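Local coordinates for putative cytoplasmic protein (Salmonella typhimurium, PDB 2GK3), which is of unknown function but assembles as a hexamer and belongs to a putative glutamine amidotransferase family of the class I glutaminase clan, at residues Pro175-Phe180 / Val200-Asn205. Numbering follows the deposited sequence.
Sequences PVVNGF and VVLTIN
Val177 and Val201 meet methyl to methyl, each reaching toward the other tip to tip. Val177 CG2 lies 3.6 Å from Val201 CG1. The same Val201 methyl also touches the second branch of Val177, with CG1 to CG1 at 3.8 Å. Val201 CG1 therefore sits against both prongs of the Val177 fork. It is placed there by a chi1 of 172°, which sets CG1 opposite the backbone N and turns it to the loop. Leu202 adds a looser touch. Leu202 CD2 comes within 4.1 Å of Val177 CG1, the two side chains running past each other in opposite senses.

Segment 175-180 belongs to the loop joining strands 164-169 and 185-194. Strand 199-204 pairs with strands 164-169 and 207-215. Val201 and Leu202 can both face the loop because they form a classic beta bulge opposite Leu210. Tyr183 touches Val177 and Leu202, and Phe212 packs on Val201, so the tight side is buried and apolar.

The solvent side is the turn corner. Val177 starts a type II turn, closed by Phe180 N bonding to Val177 O at 3.0 Å. Asn178 and Gly179 are exposed and make no contact with strand 199-204. One face of the Phe180 ring covers Val177 CA, 3.8 Å from the ring plane. Val176 and Phe180 lean on helix 242-253, where Asn248 bonds to Val176 O.

Between the two segments the contact is apolar. It probably contributes by burying methyls and sets no directional geometry; the Asn248 bond ties the loop to the helix.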
ATOM      1  N   PRO E 175      -4.396 -37.709  29.097  1.00 39.15           N
ATOM      2  CA  PRO E 175      -5.364 -38.296  28.141  1.00 38.89           C
ATOM      3  C   PRO E 175      -5.243 -37.804  26.695  1.00 38.88           C
ATOM      4  O   PRO E 175      -5.362 -38.612  25.774  1.00 39.76           O
ATOM      5  CB  PRO E 175      -6.728 -37.878  28.705  1.00 38.56           C
ATOM      6  CG  PRO E 175      -6.511 -37.583  30.137  1.00 38.48           C
ATOM      7  CD  PRO E 175      -5.035 -37.350  30.379  1.00 39.05           C
ATOM      8  N   VAL E 176      -4.998 -36.505  26.490  1.00 38.43           N
ATOM      9  CA  VAL E 176      -4.944 -35.915  25.145  1.00 37.65           C
ATOM     10  C   VAL E 176      -3.794 -36.460  24.293  1.00 38.55           C
ATOM     11  O   VAL E 176      -3.939 -36.683  23.084  1.00 38.61           O
ATOM     12  CB  VAL E 176      -4.898 -34.371  25.220  1.00 37.44           C
ATOM     13  CG1 VAL E 176      -4.425 -33.752  23.909  1.00 35.99           C
ATOM     14  CG2 VAL E 176      -6.257 -33.815  25.615  1.00 35.90           C
ATOM     15  N   VAL E 177      -2.655 -36.695  24.929  1.00 39.24           N
ATOM     16  CA  VAL E 177      -1.442 -37.064  24.205  1.00 39.76           C
ATOM     17  C   VAL E 177      -0.972 -38.498  24.469  1.00 40.44           C
ATOM     18  O   VAL E 177      -0.007 -38.968  23.860  1.00 39.85           O
ATOM     19  CB  VAL E 177      -0.295 -36.080  24.523  1.00 39.84           C
ATOM     20  CG1 VAL E 177      -0.685 -34.650  24.107  1.00 38.63           C
ATOM     21  CG2 VAL E 177       0.086 -36.160  26.009  1.00 38.87           C
ATOM     22  N   ASN E 178      -1.643 -39.183  25.387  1.00 41.44           N
ATOM     23  CA  ASN E 178      -1.256 -40.541  25.722  1.00 43.08           C
ATOM     24  C   ASN E 178      -1.125 -41.442  24.483  1.00 43.47           C
ATOM     25  O   ASN E 178      -2.047 -41.527  23.662  1.00 43.78           O
ATOM     26  CB  ASN E 178      -2.208 -41.135  26.758  1.00 43.44           C
ATOM     27  CG  ASN E 178      -1.788 -42.530  27.199  1.00 45.36           C
ATOM     28  OD1 ASN E 178      -0.759 -42.706  27.842  1.00 47.50           O
ATOM     29  ND2 ASN E 178      -2.591 -43.525  26.851  1.00 46.98           N
ATOM     30  N   GLY E 179       0.036 -42.085  24.344  1.00 43.89           N
ATOM     31  CA  GLY E 179       0.299 -42.987  23.225  1.00 43.75           C
ATOM     32  C   GLY E 179       1.006 -42.368  22.035  1.00 43.79           C
ATOM     33  O   GLY E 179       1.421 -43.094  21.133  1.00 44.02           O
ATOM     34  N   PHE E 180       1.145 -41.040  22.021  1.00 43.56           N
ATOM     35  CA  PHE E 180       1.767 -40.331  20.892  1.00 43.31           C
ATOM     36  C   PHE E 180       3.260 -40.595  20.926  1.00 43.51           C
ATOM     37  O   PHE E 180       3.819 -40.837  22.002  1.00 43.61           O
ATOM     38  CB  PHE E 180       1.539 -38.811  20.988  1.00 43.27           C
ATOM     39  CG  PHE E 180       0.111 -38.354  20.730  1.00 42.61           C
ATOM     40  CD1 PHE E 180      -0.971 -39.259  20.729  1.00 41.84           C
ATOM     41  CD2 PHE E 180      -0.152 -36.999  20.535  1.00 40.27           C
ATOM     42  CE1 PHE E 180      -2.291 -38.818  20.504  1.00 41.70           C
ATOM     43  CE2 PHE E 180      -1.461 -36.543  20.323  1.00 41.36           C
ATOM     44  CZ  PHE E 180      -2.537 -37.464  20.306  1.00 41.88           C
ATOM     45  N   VAL E 200       0.705 -27.860  31.971  1.00 32.60           N
ATOM     46  CA  VAL E 200       1.575 -27.919  30.791  1.00 31.53           C
ATOM     47  C   VAL E 200       1.804 -29.371  30.342  1.00 31.87           C
ATOM     48  O   VAL E 200       2.326 -30.196  31.097  1.00 32.14           O
ATOM     49  CB  VAL E 200       2.932 -27.224  31.047  1.00 31.47           C
ATOM     50  CG1 VAL E 200       3.873 -27.392  29.853  1.00 30.14           C
ATOM     51  CG2 VAL E 200       2.720 -25.749  31.365  1.00 31.17           C
ATOM     52  N   VAL E 201       1.428 -29.685  29.106  1.00 31.71           N
ATOM     53  CA  VAL E 201       1.480 -31.069  28.635  1.00 31.41           C
ATOM     54  C   VAL E 201       2.616 -31.315  27.638  1.00 31.65           C
ATOM     55  O   VAL E 201       3.233 -32.378  27.639  1.00 31.80           O
ATOM     56  CB  VAL E 201       0.098 -31.487  28.054  1.00 31.51           C
ATOM     57  CG1 VAL E 201       0.161 -32.842  27.376  1.00 30.95           C
ATOM     58  CG2 VAL E 201      -0.961 -31.472  29.158  1.00 29.98           C
ATOM     59  N   LEU E 202       2.885 -30.327  26.789  1.00 31.83           N
ATOM     60  CA  LEU E 202       3.948 -30.419  25.796  1.00 32.29           C
ATOM     61  C   LEU E 202       4.761 -29.145  25.868  1.00 32.47           C
ATOM     62  O   LEU E 202       4.224 -28.078  26.182  1.00 33.14           O
ATOM     63  CB  LEU E 202       3.373 -30.537  24.372  1.00 32.52           C
ATOM     64  CG  LEU E 202       2.481 -31.707  23.900  1.00 32.84           C
ATOM     65  CD1 LEU E 202       2.195 -31.561  22.403  1.00 30.18           C
ATOM     66  CD2 LEU E 202       3.143 -33.063  24.193  1.00 32.31           C
ATOM     67  N   THR E 203       6.043 -29.245  25.549  1.00 32.24           N
ATOM     68  CA  THR E 203       6.922 -28.080  25.539  1.00 32.33           C
ATOM     69  C   THR E 203       7.674 -28.023  24.222  1.00 32.10           C
ATOM     70  O   THR E 203       7.724 -28.990  23.464  1.00 31.54           O
ATOM     71  CB  THR E 203       7.968 -28.136  26.661  1.00 32.28           C
ATOM     72  OG1 THR E 203       8.729 -29.334  26.492  1.00 34.94           O
ATOM     73  CG2 THR E 203       7.319 -28.132  28.068  1.00 31.49           C
ATOM     74  N   ILE E 204       8.285 -26.877  23.976  1.00 31.84           N
ATOM     75  CA  ILE E 204       9.027 -26.643  22.771  1.00 31.85           C
ATOM     76  C   ILE E 204      10.140 -25.708  23.232  1.00 32.45           C
ATOM     77  O   ILE E 204       9.844 -24.690  23.852  1.00 32.86           O
ATOM     78  CB  ILE E 204       8.074 -26.003  21.697  1.00 31.96           C
ATOM     79  CG1 ILE E 204       8.724 -25.937  20.311  1.00 31.45           C
ATOM     80  CG2 ILE E 204       7.492 -24.641  22.164  1.00 29.82           C
ATOM     81  CD1 ILE E 204       7.745 -25.494  19.198  1.00 31.87           C
ATOM     82  N   ASN E 205      11.405 -26.077  23.019  1.00 33.31           N
ATOM     83  CA  ASN E 205      12.548 -25.233  23.446  1.00 34.47           C
ATOM     84  C   ASN E 205      12.443 -24.908  24.941  1.00 34.82           C
ATOM     85  O   ASN E 205      12.805 -23.821  25.403  1.00 35.22           O
ATOM     86  CB  ASN E 205      12.586 -23.954  22.600  1.00 34.72           C
ATOM     87  CG  ASN E 205      13.877 -23.165  22.752  1.00 36.66           C
ATOM     88  OD1 ASN E 205      14.955 -23.730  22.990  1.00 36.23           O
ATOM     89  ND2 ASN E 205      13.775 -21.833  22.586  1.00 36.68           N
TER